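Local coordinates for protein endo-1,4-beta-xylanase (PDB 1H12) that hydrolyses the beta-1,4-linked backbone of xylan as a cold-adapted family 8 glycoside hydrolase, at residues 287-292 against 352-357; 15-20 against 293-298; 366-371 against 391-396; 76-81 against 279-284. One frame throughout, in Å; residues are numbered along the deposited sequence. Where two conformers were deposited one is given.

Contact 1 of 4, residues 287-292 against 352-357; sequences MNVGLD and LLASTN
Leu353 sets its CB against the carbonyl of Gly290, 3.6 Å from Gly290 O, and the two backbones come so near each other that the Gly290 and Leu353 CA atoms are 4.7 Å apart. Such closeness illustrates what a glycine on a helix flank permits: a CB on Gly290 would lie 3.9 Å from Leu353 CB and close to two amide nitrogens. The leucine branches past the helix instead of into it. With CG anti to the carbonyl carbon (chi1 -65°), only CD1 stays near, 4.2 Å from Gly290 O. Beside it the smaller Ala354 is pointed at the same helix, and its CB meets Val289 CG1 at 4.4 Å; that methyl extends anti to the valine's backbone N (chi1 174°). The chain then leaves the helix through an ST turn, Ser355 OG accepting from Asn357 N at 3.1 Å in a nearly straight bond of 170°. Among its neighbours, helix 283-296 is flanked here by helix 300-318, whose Val306 touches both Val289 and Ala354. Leu291 turns to helix 206-215 and to His392, while Met287 packs on helix 379-392.

Contact 2 of 4, residues 15-20 against 293-298; sequences GTYRNL and AHLMGA
Tyr17 turns the edge of its ring over the face of His294, an offset edge-to-face pair with planes at 86° and centroids 5.6 Å apart. The nearest ring atoms are Tyr17 CD2 and His294 CE1, separated by 3.8 Å. Further out along the phenol, Leu295 CD1 comes up to the same ring and lies 3.6 Å from Tyr17 OH, while the hydroxyl itself is hydrogen-bonded to the backbone N of Phe399. The imidazole does two jobs at once. Besides offering a face to the tyrosine, it accepts a hydrogen bond of 2.9 Å from Arg18 N at NE2, the donor tilted 16° from the ring plane and the N-H...acceptor angle 149°. Because NE2 acts as acceptor, the histidine is probably neutral here. Its CG stands anti to the backbone N, which carries the ring out from helix 283-296 toward the passing chain. Arg18 lays its aliphatic part beside this ring, with CB 3.5 Å from His294 NE2, then bends at chi3 and leads its guanidinium away to a salt bridge with Glu23. With an alanine here in place of His294, Arg18 N would probably lose its acceptor and the edge of Tyr17 the face it rests on, opening a gap beside the phenol ring. Backbone bonds from His294 to Ala11 and from Leu295 to Tyr12 continue the attachment. The arrangement is that of an irregular N-terminal segment strapped, by side-chain-to-backbone and aromatic contacts, to the end of a helix in an (alpha/alpha)6 barrel.

Contact 3 of 4, residues 366-371 against 391-396; sequences NEFWSL and LHVSGN
Val393 packs against Phe368 and Trp369 where the last two helices of the (alpha/alpha)6 barrel fold, 358-369 and 379-392, come together. The valine can be followed outward from CB, which points at the opposing helix without touching it. Of the two branches, CG1 lies beside the backbone N and serves another neighbour, Leu20, whose CD2 is 4.1 Å away. CG2, placed between the backbone N and the carbonyl carbon, is the methyl that makes the contact: it meets Phe368 CE2 at 4.0 Å and Trp369 CZ3 at 4.2 Å. One methyl thus reaches two aromatic rings, a compact example of how a single branched side chain can close the gap between two segments whose closest CA atoms, those of Trp369 and Val393, are still 9.8 Å apart. Both aromatic side chains have CG anti to the backbone N, chi1 being 167° for Phe368, and this sends the neighbouring rings out together so that Phe368 CE2 also touches Trp369 CE3 at 4.1 Å. Beyond that touch their surroundings differ. Phe368 goes into the interior, among Ala346 and Ala349 of helix 342-351 and the ring of Tyr386, whereas Trp369 lies nearer the surface and makes a cation-pi contact with Lys32. Past Val393 the chain turns through Gly395, at positive phi, and Asn396 N bonds back to Leu391 O. Across the contact, Asn366 O accepts from both Ser370 N and Ser370 OG, the hydroxyl standing 3.0 Å from that oxygen at a C=O...donor angle of 147°.

Contact 4 of 4, residues 76-81 against 279-284; sequences RTEGQS and EFDAWR
Glu78 OE2 is gripped from two directions, by the guanidinium of Arg284, whose NH2 lies 3.2 Å away in a salt bridge, and by a water that donates to it at 3.0 Å. The same water donates to Asp281 OD2 at 2.8 Å and so bridges the two carboxylates, whose nearest oxygens, Glu78 OE2 and Asp281 OD1, are 4.4 Å apart. Arg284 joins them by a second route: Asp281 OD1 takes a salt bridge from NH1 at 3.2 Å, bonded weakly to NH1 and to NH2. The Glu78 carboxylate and guanidinium planes stand 76° apart, so the groups do not meet as a flat, two-pronged pair, and the attraction is probably mainly one of charge. Glu78 reaches across with its chain extended beyond CG, while Arg284 bends at chi3 (-62°), which folds its guanidinium back beside Asp281. Arg284 is held from outside as well, NH1 by the hydroxyl of Tyr381 and NH2 by a salt bridge to Asp144. Behind Asp281, the carboxylate of Glu279 accepts at OE1 from Asp281 N and at OE2 from Ala282 N, 2.8 Å away, and so steadies the turn that carries the aspartate. Such a cluster, near the centre of the chain in an (alpha/alpha)6 barrel fold, is consistent with the acidic cleft of family 8 glycosidases, although the bound xylose lies about 13 Å from the side chain of Arg284. The contact joins the first turn of helix 77-89, which follows strand 74-76, to the start of helix 283-296, with helices 143-160 and 379-392 close around it.

Three of the four contacts share helix 283-296 and sample it from end to end: contact 4 near its start, contact 1 in the middle, contact 2 at its finish. The chemistry changes along the way. Contact 4, nearest the centre of the chain, is ionic and water-bridged; contact 1 is wholly buried and relies on close backbone packing; contact 2, partly buried, mixes a ring pair with a hydrogen bond. Contact 3, buried and apolar, belongs to other helices, yet it touches contact 1 through His392 on Leu291 and contact 2 through Asn19 near Val393. Contacts 1 and 2 also meet directly, Leu353 lying against His294 and Arg18, whereas contact 4 adjoins contact 1 along the chain but packs against none of the others.

Contact 1 of 4, residues 287-292 against 352-357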
loop_
_atom_site.group_PDB
_atom_site.type_symbol
_atom_site.label_atom_id
_atom_site.label_comp_id
_atom_site.label_asym_id
_atom_site.label_seq_id
_atom_site.Cartn_x
_atom_site.Cartn_y
_atom_site.Cartn_z
ATOM N N MET A 287 -2.746 8.103 2.346
ATOM C CA MET A 287 -1.358 7.680 2.489
ATOM C C MET A 287 -0.638 7.769 1.124
ATOM O O MET A 287 0.474 8.303 1.048
ATOM C CB MET A 287 -1.307 6.256 3.030
ATOM C CG MET A 287 0.027 5.691 3.269
ATOM S SD MET A 287 -0.060 3.996 3.800
ATOM C CE MET A 287 -0.612 3.061 2.629
ATOM N N ASN A 288 -1.280 7.239 0.092
ATOM C CA ASN A 288 -0.725 7.281 -1.243
ATOM C C ASN A 288 -0.584 8.702 -1.761
ATOM O O ASN A 288 0.360 9.011 -2.483
ATOM C CB ASN A 288 -1.584 6.482 -2.198
ATOM C CG ASN A 288 -1.635 5.012 -1.916
ATOM O OD1 ASN A 288 -0.718 4.442 -1.287
ATOM N ND2 ASN A 288 -2.680 4.357 -2.410
ATOM N N VAL A 289 -1.535 9.571 -1.432
ATOM C CA VAL A 289 -1.454 10.987 -1.816
ATOM C C VAL A 289 -0.231 11.633 -1.135
ATOM O O VAL A 289 0.500 12.380 -1.778
ATOM C CB VAL A 289 -2.763 11.712 -1.513
ATOM C CG1 VAL A 289 -2.638 13.206 -1.769
ATOM C CG2 VAL A 289 -3.901 11.155 -2.333
ATOM N N GLY A 290 -0.030 11.360 0.146
ATOM C CA GLY A 290 1.173 11.841 0.848
ATOM C C GLY A 290 2.453 11.328 0.189
ATOM O O GLY A 290 3.415 12.074 -0.003
ATOM N N LEU A 291 2.496 10.021 -0.104
ATOM C CA LEU A 291 3.613 9.435 -0.787
ATOM C C LEU A 291 3.908 10.189 -2.092
ATOM O O LEU A 291 5.037 10.574 -2.369
ATOM C CB LEU A 291 3.336 7.935 -1.007
ATOM C CG LEU A 291 4.367 7.090 -1.685
ATOM C CD1 LEU A 291 3.956 5.618 -1.524
ATOM C CD2 LEU A 291 4.597 7.385 -3.154
ATOM N N ASP A 292 2.866 10.380 -2.893
ATOM C CA ASP A 292 3.023 11.020 -4.173
ATOM C C ASP A 292 3.522 12.452 -4.012
ATOM O O ASP A 292 4.407 12.913 -4.773
ATOM C CB ASP A 292 1.763 10.973 -4.981
ATOM C CG ASP A 292 2.012 11.326 -6.428
ATOM O OD1 ASP A 292 1.490 12.374 -6.910
ATOM O OD2 ASP A 292 2.743 10.572 -7.098
ATOM N N LEU A 352 0.205 13.349 5.963
ATOM C CA LEU A 352 0.728 14.665 6.362
ATOM C C LEU A 352 1.790 15.210 5.473
ATOM O O LEU A 352 2.034 16.428 5.480
ATOM C CB LEU A 352 1.204 14.629 7.811
ATOM C CG LEU A 352 0.135 14.289 8.833
ATOM C CD1 LEU A 352 0.818 14.136 10.189
ATOM C CD2 LEU A 352 -0.966 15.368 8.852
ATOM N N LEU A 353 2.446 14.383 4.668
ATOM C CA LEU A 353 3.410 14.860 3.681
ATOM C C LEU A 353 2.773 15.733 2.605
ATOM O O LEU A 353 3.488 16.393 1.861
ATOM C CB LEU A 353 4.174 13.682 3.103
ATOM C CG LEU A 353 5.059 12.937 4.080
ATOM C CD1 LEU A 353 5.418 11.549 3.599
ATOM C CD2 LEU A 353 6.354 13.746 4.349
ATOM N N ALA A 354 1.450 15.746 2.521
ATOM C CA ALA A 354 0.707 16.646 1.646
ATOM C C ALA A 354 -0.105 17.679 2.428
ATOM O O ALA A 354 -0.778 18.490 1.783
ATOM C CB ALA A 354 -0.234 15.882 0.712
ATOM N N SER A 355 -0.060 17.665 3.745
ATOM C CA SER A 355 -0.882 18.583 4.592
ATOM C C SER A 355 -0.222 19.965 4.679
ATOM O O SER A 355 0.998 20.095 4.670
ATOM C CB SER A 355 -0.958 18.022 6.036
ATOM O OG SER A 355 -1.664 18.990 6.920
ATOM N N THR A 356 -1.083 20.975 4.817
ATOM C CA THR A 356 -0.601 22.353 5.052
ATOM C C THR A 356 -1.036 22.918 6.365
ATOM O O THR A 356 -0.920 24.130 6.566
ATOM C CB THR A 356 -1.013 23.268 3.882
ATOM O OG1 THR A 356 -2.436 23.322 3.771
ATOM C CG2 THR A 356 -0.489 22.844 2.590
ATOM N N ASN A 357 -1.534 22.077 7.267
ATOM C CA ASN A 357 -2.093 22.495 8.532
ATOM C C ASN A 357 -1.263 21.941 9.687
ATOM O O ASN A 357 -1.333 20.772 10.021
ATOM C CB ASN A 357 -3.555 22.056 8.610
ATOM C CG ASN A 357 -4.278 22.552 9.831
ATOM O OD1 ASN A 357 -3.776 22.577 10.974
ATOM N ND2 ASN A 357 -5.544 22.935 9.600
#

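Contact 2 of 4, residues 15-20 against 293-298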
loop_
_atom_site.group_PDB
_atom_site.type_symbol
_atom_site.label_atom_id
_atom_site.label_comp_id
_atom_site.label_asym_id
_atom_site.label_seq_id
_atom_site.Cartn_x
_atom_site.Cartn_y
_atom_site.Cartn_z
ATOM N N GLY A 15 16.375 14.597 -4.785
ATOM C CA GLY A 15 17.142 13.791 -3.878
ATOM C C GLY A 15 16.998 14.162 -2.452
ATOM O O GLY A 15 17.640 13.557 -1.599
ATOM N N THR A 16 16.192 15.166 -2.136
ATOM C CA THR A 16 15.991 15.606 -0.759
ATOM C C THR A 16 14.746 14.934 -0.194
ATOM O O THR A 16 13.661 15.241 -0.648
ATOM C CB THR A 16 15.729 17.133 -0.743
ATOM O OG1 THR A 16 16.848 17.804 -1.281
ATOM C CG2 THR A 16 15.498 17.651 0.700
ATOM N N TYR A 17 14.899 14.032 0.753
ATOM C CA TYR A 17 13.788 13.367 1.420
ATOM C C TYR A 17 13.512 14.059 2.756
ATOM O O TYR A 17 14.425 14.336 3.541
ATOM C CB TYR A 17 14.137 11.889 1.666
ATOM C CG TYR A 17 14.038 11.085 0.370
ATOM C CD1 TYR A 17 15.084 11.053 -0.558
ATOM C CD2 TYR A 17 12.879 10.390 0.060
ATOM C CE1 TYR A 17 14.983 10.383 -1.728
ATOM C CE2 TYR A 17 12.771 9.699 -1.144
ATOM C CZ TYR A 17 13.810 9.691 -2.043
ATOM O OH TYR A 17 13.667 8.994 -3.232
ATOM N N ARG A 18 12.252 14.325 3.006
ATOM C CA ARG A 18 11.823 14.811 4.295
ATOM C C ARG A 18 11.919 13.711 5.313
ATOM O O ARG A 18 11.738 12.512 5.017
ATOM C CB ARG A 18 10.382 15.291 4.260
ATOM C CG ARG A 18 10.155 16.492 3.390
ATOM C CD ARG A 18 8.689 16.886 3.245
ATOM N NE ARG A 18 8.109 17.269 4.527
ATOM C CZ ARG A 18 6.843 17.648 4.673
ATOM N NH1 ARG A 18 6.027 17.596 3.633
ATOM N NH2 ARG A 18 6.384 18.047 5.836
ATOM N N ASN A 19 12.187 14.122 6.549
ATOM C CA ASN A 19 12.087 13.296 7.744
ATOM C C ASN A 19 11.029 13.916 8.615
ATOM O O ASN A 19 11.293 14.836 9.405
ATOM C CB ASN A 19 13.452 13.218 8.453
ATOM C CG ASN A 19 13.455 12.281 9.646
ATOM O OD1 ASN A 19 12.425 12.001 10.248
ATOM N ND2 ASN A 19 14.660 11.788 10.008
ATOM N N LEU A 20 9.787 13.484 8.425
ATOM C CA LEU A 20 8.639 14.068 9.105
ATOM C C LEU A 20 8.771 13.971 10.603
ATOM O O LEU A 20 8.471 14.939 11.328
ATOM C CB LEU A 20 7.336 13.459 8.609
ATOM C CG LEU A 20 6.089 13.972 9.262
ATOM C CD1 LEU A 20 5.853 15.452 9.042
ATOM C CD2 LEU A 20 4.858 13.212 8.683
ATOM N N ALA A 293 2.939 13.181 -3.068
ATOM C CA ALA A 293 3.388 14.540 -2.839
ATOM C C ALA A 293 4.870 14.595 -2.463
ATOM O O ALA A 293 5.624 15.430 -2.935
ATOM C CB ALA A 293 2.534 15.179 -1.745
ATOM N N HIS A 294 5.278 13.719 -1.547
ATOM C CA HIS A 294 6.665 13.671 -1.088
ATOM C C HIS A 294 7.593 13.323 -2.230
ATOM O O HIS A 294 8.601 14.010 -2.489
ATOM C CB HIS A 294 6.787 12.648 0.047
ATOM C CG HIS A 294 8.122 12.639 0.687
ATOM N ND1 HIS A 294 8.608 11.552 1.382
ATOM C CD2 HIS A 294 9.085 13.590 0.777
ATOM C CE1 HIS A 294 9.815 11.853 1.863
ATOM N NE2 HIS A 294 10.137 13.093 1.507
ATOM N N LEU A 295 7.299 12.232 -2.941
ATOM C CA LEU A 295 8.211 11.717 -3.954
ATOM C C LEU A 295 8.181 12.513 -5.244
ATOM O O LEU A 295 9.243 12.628 -5.870
ATOM C CB LEU A 295 7.891 10.234 -4.231
ATOM C CG LEU A 295 8.583 9.238 -3.339
ATOM C CD1 LEU A 295 10.078 9.110 -3.672
ATOM C CD2 LEU A 295 8.387 9.525 -1.850
ATOM N N MET A 296 7.026 12.984 -5.691
ATOM C CA MET A 296 6.876 13.619 -6.983
ATOM C C MET A 296 6.438 15.084 -6.923
ATOM O O MET A 296 6.395 15.712 -8.004
ATOM C CB MET A 296 5.957 12.835 -7.866
ATOM C CG MET A 296 6.562 11.582 -8.367
ATOM S SD MET A 296 7.971 11.571 -9.184
ATOM C CE MET A 296 7.965 12.085 -9.734
ATOM N N GLY A 297 6.186 15.618 -5.738
ATOM C CA GLY A 297 5.874 17.030 -5.557
ATOM C C GLY A 297 4.412 17.254 -5.205
ATOM O O GLY A 297 3.512 16.576 -5.688
ATOM N N ALA A 298 4.180 18.202 -4.294
ATOM C CA ALA A 298 2.847 18.518 -3.838
ATOM C C ALA A 298 2.213 19.555 -4.740
ATOM O O ALA A 298 2.771 20.651 -4.946
ATOM C CB ALA A 298 2.902 19.040 -2.424
#

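Contact 3 of 4, residues 366-371 against 391-396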
loop_
_atom_site.group_PDB
_atom_site.type_symbol
_atom_site.label_atom_id
_atom_site.label_comp_id
_atom_site.label_asym_id
_atom_site.label_seq_id
_atom_site.Cartn_x
_atom_site.Cartn_y
_atom_site.Cartn_z
ATOM N N ASN A 366 1.233 12.906 16.267
ATOM C CA ASN A 366 1.423 12.422 17.632
ATOM C C ASN A 366 0.560 11.237 17.975
ATOM O O ASN A 366 0.978 10.343 18.718
ATOM C CB ASN A 366 1.341 13.589 18.624
ATOM C CG ASN A 366 2.638 14.417 18.530
ATOM O OD1 ASN A 366 3.659 13.876 18.769
ATOM N ND2 ASN A 366 2.584 15.609 18.060
ATOM N N GLU A 367 -0.639 11.153 17.410
ATOM C CA GLU A 367 -1.488 9.989 17.621
ATOM C C GLU A 367 -0.835 8.738 17.050
ATOM O O GLU A 367 -1.080 7.638 17.567
ATOM C CB GLU A 367 -2.868 10.172 17.037
ATOM C CG GLU A 367 -3.644 11.171 17.862
ATOM C CD GLU A 367 -5.043 11.384 17.410
ATOM O OE1 GLU A 367 -5.516 10.490 16.639
ATOM O OE2 GLU A 367 -5.682 12.417 17.888
ATOM N N PHE A 368 -0.084 8.867 15.977
ATOM C CA PHE A 368 0.668 7.731 15.416
ATOM C C PHE A 368 1.937 7.424 16.221
ATOM O O PHE A 368 2.203 6.289 16.551
ATOM C CB PHE A 368 1.025 8.021 13.962
ATOM C CG PHE A 368 2.047 7.099 13.373
ATOM C CD1 PHE A 368 1.769 5.771 13.083
ATOM C CD2 PHE A 368 3.310 7.531 13.124
ATOM C CE1 PHE A 368 2.670 4.899 12.582
ATOM C CE2 PHE A 368 4.263 6.650 12.622
ATOM C CZ PHE A 368 3.940 5.349 12.341
ATOM N N TRP A 369 2.708 8.444 16.526
ATOM C CA TRP A 369 4.004 8.258 17.132
ATOM C C TRP A 369 3.903 7.753 18.577
ATOM O O TRP A 369 4.839 7.090 19.063
ATOM C CB TRP A 369 4.802 9.565 17.093
ATOM C CG TRP A 369 6.291 9.420 17.306
ATOM C CD1 TRP A 369 6.989 9.720 18.414
ATOM C CD2 TRP A 369 7.215 8.883 16.378
ATOM N NE1 TRP A 369 8.313 9.428 18.218
ATOM C CE2 TRP A 369 8.473 8.897 16.985
ATOM C CE3 TRP A 369 7.095 8.355 15.081
ATOM C CZ2 TRP A 369 9.603 8.519 16.342
ATOM C CZ3 TRP A 369 8.210 7.964 14.435
ATOM C CH2 TRP A 369 9.475 8.001 15.074
ATOM N N SER A 370 2.786 8.004 19.232
ATOM C CA SER A 370 2.603 7.529 20.586
ATOM C C SER A 370 2.161 6.101 20.667
ATOM O O SER A 370 2.165 5.511 21.741
ATOM C CB SER A 370 1.590 8.413 21.296
ATOM O OG SER A 370 0.298 8.193 20.771
ATOM N N LEU A 371 1.820 5.475 19.542
ATOM C CA LEU A 371 1.349 4.100 19.572
ATOM C C LEU A 371 2.456 3.120 19.881
ATOM O O LEU A 371 3.591 3.323 19.487
ATOM C CB LEU A 371 0.856 3.698 18.175
ATOM C CG LEU A 371 -0.393 4.468 17.683
ATOM C CD1 LEU A 371 -0.592 4.122 16.216
ATOM C CD2 LEU A 371 -1.622 4.115 18.514
ATOM N N LEU A 391 8.597 3.853 7.797
ATOM C CA LEU A 391 9.514 4.177 6.757
ATOM C C LEU A 391 9.225 5.555 6.132
ATOM O O LEU A 391 10.145 6.383 5.939
ATOM C CB LEU A 391 9.529 3.091 5.669
ATOM C CG LEU A 391 9.888 1.728 6.188
ATOM C CD1 LEU A 391 9.554 0.688 5.126
ATOM C CD2 LEU A 391 11.366 1.648 6.559
ATOM N N HIS A 392 7.964 5.811 5.818
ATOM C CA HIS A 392 7.580 7.038 5.193
ATOM C C HIS A 392 7.832 8.277 6.011
ATOM O O HIS A 392 8.072 9.336 5.426
ATOM C CB HIS A 392 6.095 7.009 4.822
ATOM C CG HIS A 392 5.791 6.271 3.567
ATOM N ND1 HIS A 392 6.243 6.703 2.349
ATOM C CD2 HIS A 392 5.049 5.147 3.368
ATOM C CE1 HIS A 392 5.792 5.837 1.435
ATOM N NE2 HIS A 392 5.058 4.888 2.020
ATOM N N VAL A 393 7.718 8.172 7.321
ATOM C CA VAL A 393 7.820 9.365 8.188
ATOM C C VAL A 393 9.209 9.586 8.737
ATOM O O VAL A 393 9.434 10.540 9.484
ATOM C CB VAL A 393 6.785 9.350 9.341
ATOM C CG1 VAL A 393 5.382 9.178 8.831
ATOM C CG2 VAL A 393 7.128 8.357 10.427
ATOM N N SER A 394 10.158 8.731 8.366
ATOM C CA SER A 394 11.542 8.810 8.839
ATOM C C SER A 394 12.514 9.040 7.690
ATOM O O SER A 394 13.748 8.889 7.900
ATOM C CB SER A 394 11.873 7.552 9.581
ATOM O OG SER A 394 11.825 6.419 8.670
ATOM N N GLY A 395 12.029 9.334 6.495
ATOM C CA GLY A 395 12.899 9.541 5.375
ATOM C C GLY A 395 13.520 8.260 4.825
ATOM O O GLY A 395 14.467 8.371 4.055
ATOM N N ASN A 396 12.967 7.097 5.125
ATOM C CA ASN A 396 13.529 5.864 4.682
ATOM C C ASN A 396 12.835 5.263 3.469
ATOM O O ASN A 396 13.291 4.220 2.974
ATOM C CB ASN A 396 13.546 4.817 5.815
ATOM C CG ASN A 396 14.661 5.032 6.795
ATOM O OD1 ASN A 396 14.423 5.410 7.997
ATOM N ND2 ASN A 396 15.846 4.813 6.366
#

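Contact 4 of 4, residues 76-81 against 279-284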
loop_
_atom_site.group_PDB
_atom_site.type_symbol
_atom_site.label_atom_id
_atom_site.label_comp_id
_atom_site.label_asym_id
_atom_site.label_seq_id
_atom_site.Cartn_x
_atom_site.Cartn_y
_atom_site.Cartn_z
ATOM N N ARG A 76 -1.735 -13.269 2.036
ATOM C CA ARG A 76 -2.219 -12.332 1.030
ATOM C C ARG A 76 -1.068 -11.707 0.252
ATOM O O ARG A 76 0.027 -11.457 0.757
ATOM C CB ARG A 76 -3.070 -11.262 1.711
ATOM C CG ARG A 76 -4.317 -11.858 2.334
ATOM C CD ARG A 76 -5.202 -10.912 3.087
ATOM N NE ARG A 76 -6.259 -11.702 3.716
ATOM C CZ ARG A 76 -7.505 -11.330 3.877
ATOM N NH1 ARG A 76 -7.919 -10.089 3.582
ATOM N NH2 ARG A 76 -8.343 -12.215 4.413
ATOM N N THR A 77 -1.318 -11.392 -1.002
ATOM C CA THR A 77 -0.339 -10.742 -1.845
ATOM C C THR A 77 -0.029 -9.323 -1.395
ATOM O O THR A 77 1.135 -8.898 -1.498
ATOM C CB THR A 77 -0.695 -10.774 -3.332
ATOM O OG1 THR A 77 -2.026 -10.257 -3.488
ATOM C CG2 THR A 77 -0.580 -12.161 -3.877
ATOM N N GLU A 78 -1.011 -8.574 -0.911
ATOM C CA GLU A 78 -0.737 -7.242 -0.407
ATOM C C GLU A 78 0.304 -7.296 0.704
ATOM O O GLU A 78 1.346 -6.658 0.642
ATOM C CB GLU A 78 -2.022 -6.561 0.030
ATOM C CG GLU A 78 -2.788 -6.000 -1.163
ATOM C CD GLU A 78 -4.200 -5.504 -0.832
ATOM O OE1 GLU A 78 -4.677 -5.715 0.300
ATOM O OE2 GLU A 78 -4.852 -4.896 -1.736
ATOM N N GLY A 79 0.035 -8.101 1.726
ATOM C CA GLY A 79 0.970 -8.146 2.845
ATOM C C GLY A 79 2.354 -8.614 2.452
ATOM O O GLY A 79 3.356 -8.119 2.957
ATOM N N GLN A 80 2.412 -9.603 1.556
ATOM C CA GLN A 80 3.681 -10.152 1.067
ATOM C C GLN A 80 4.501 -9.048 0.392
ATOM O O GLN A 80 5.699 -8.878 0.656
ATOM C CB GLN A 80 3.415 -11.302 0.135
ATOM C CG GLN A 80 4.635 -12.190 -0.151
ATOM C CD GLN A 80 4.875 -13.198 1.021
ATOM O OE1 GLN A 80 5.897 -13.989 0.799
ATOM N NE2 GLN A 80 4.223 -13.151 1.996
ATOM N N SER A 81 3.840 -8.308 -0.521
ATOM C CA SER A 81 4.497 -7.280 -1.282
ATOM C C SER A 81 4.897 -6.084 -0.433
ATOM O O SER A 81 5.960 -5.476 -0.649
ATOM C CB SER A 81 3.587 -6.864 -2.446
ATOM O OG SER A 81 2.479 -6.079 -2.017
ATOM N N GLU A 279 -13.437 2.390 3.870
ATOM C CA GLU A 279 -13.159 1.194 4.645
ATOM C C GLU A 279 -11.663 0.898 4.576
ATOM O O GLU A 279 -10.840 1.779 4.339
ATOM C CB GLU A 279 -14.099 0.046 4.232
ATOM C CG GLU A 279 -14.153 -0.240 2.759
ATOM C CD GLU A 279 -12.788 -0.337 2.093
ATOM O OE1 GLU A 279 -12.203 -1.445 1.976
ATOM O OE2 GLU A 279 -12.276 0.767 1.741
ATOM N N PHE A 280 -11.273 -0.348 4.821
ATOM C CA PHE A 280 -9.883 -0.699 4.971
ATOM C C PHE A 280 -9.017 -0.344 3.769
ATOM O O PHE A 280 -7.939 0.192 3.958
ATOM C CB PHE A 280 -9.805 -2.187 5.333
ATOM C CG PHE A 280 -10.831 -2.516 6.466
ATOM C CD1 PHE A 280 -10.541 -2.121 7.763
ATOM C CD2 PHE A 280 -12.154 -2.997 6.191
ATOM C CE1 PHE A 280 -11.462 -2.321 8.809
ATOM C CE2 PHE A 280 -13.041 -3.176 7.248
ATOM C CZ PHE A 280 -12.683 -2.837 8.525
ATOM N N ASP A 281 -9.460 -0.647 2.552
ATOM C CA ASP A 281 -8.697 -0.246 1.394
ATOM C C ASP A 281 -8.576 1.286 1.340
ATOM O O ASP A 281 -7.497 1.835 1.141
ATOM C CB ASP A 281 -9.302 -0.739 0.084
ATOM C CG ASP A 281 -8.847 -2.094 -0.356
ATOM O OD1 ASP A 281 -8.073 -2.760 0.423
ATOM O OD2 ASP A 281 -9.169 -2.540 -1.467
ATOM N N ALA A 282 -9.714 1.958 1.503
ATOM C CA ALA A 282 -9.757 3.402 1.370
ATOM C C ALA A 282 -8.836 4.111 2.307
ATOM O O ALA A 282 -8.371 5.217 2.002
ATOM C CB ALA A 282 -11.176 3.903 1.479
ATOM N N TRP A 283 -8.532 3.535 3.467
ATOM C CA TRP A 283 -7.576 4.116 4.391
ATOM C C TRP A 283 -6.293 4.536 3.679
ATOM O O TRP A 283 -5.662 5.519 4.063
ATOM C CB TRP A 283 -7.123 3.168 5.488
ATOM C CG TRP A 283 -8.130 2.703 6.502
ATOM C CD1 TRP A 283 -9.449 3.051 6.647
ATOM C CD2 TRP A 283 -7.856 1.750 7.528
ATOM N NE1 TRP A 283 -9.981 2.370 7.701
ATOM C CE2 TRP A 283 -9.022 1.554 8.242
ATOM C CE3 TRP A 283 -6.708 1.045 7.909
ATOM C CZ2 TRP A 283 -9.067 0.665 9.295
ATOM C CZ3 TRP A 283 -6.745 0.192 8.938
ATOM C CH2 TRP A 283 -7.918 -0.018 9.615
ATOM N N ARG A 284 -5.864 3.708 2.723
ATOM C CA ARG A 284 -4.562 3.908 2.115
ATOM C C ARG A 284 -4.529 5.038 1.101
ATOM O O ARG A 284 -3.440 5.432 0.698
ATOM C CB ARG A 284 -4.094 2.590 1.422
ATOM C CG ARG A 284 -3.966 1.428 2.379
ATOM C CD ARG A 284 -3.218 0.255 1.786
ATOM N NE ARG A 284 -3.794 -0.385 0.603
ATOM C CZ ARG A 284 -4.705 -1.340 0.630
ATOM N NH1 ARG A 284 -5.321 -1.652 1.735
ATOM N NH2 ARG A 284 -4.970 -2.000 -0.447
HETATM O O HOH W 1 -7.782 -4.845 -2.199
#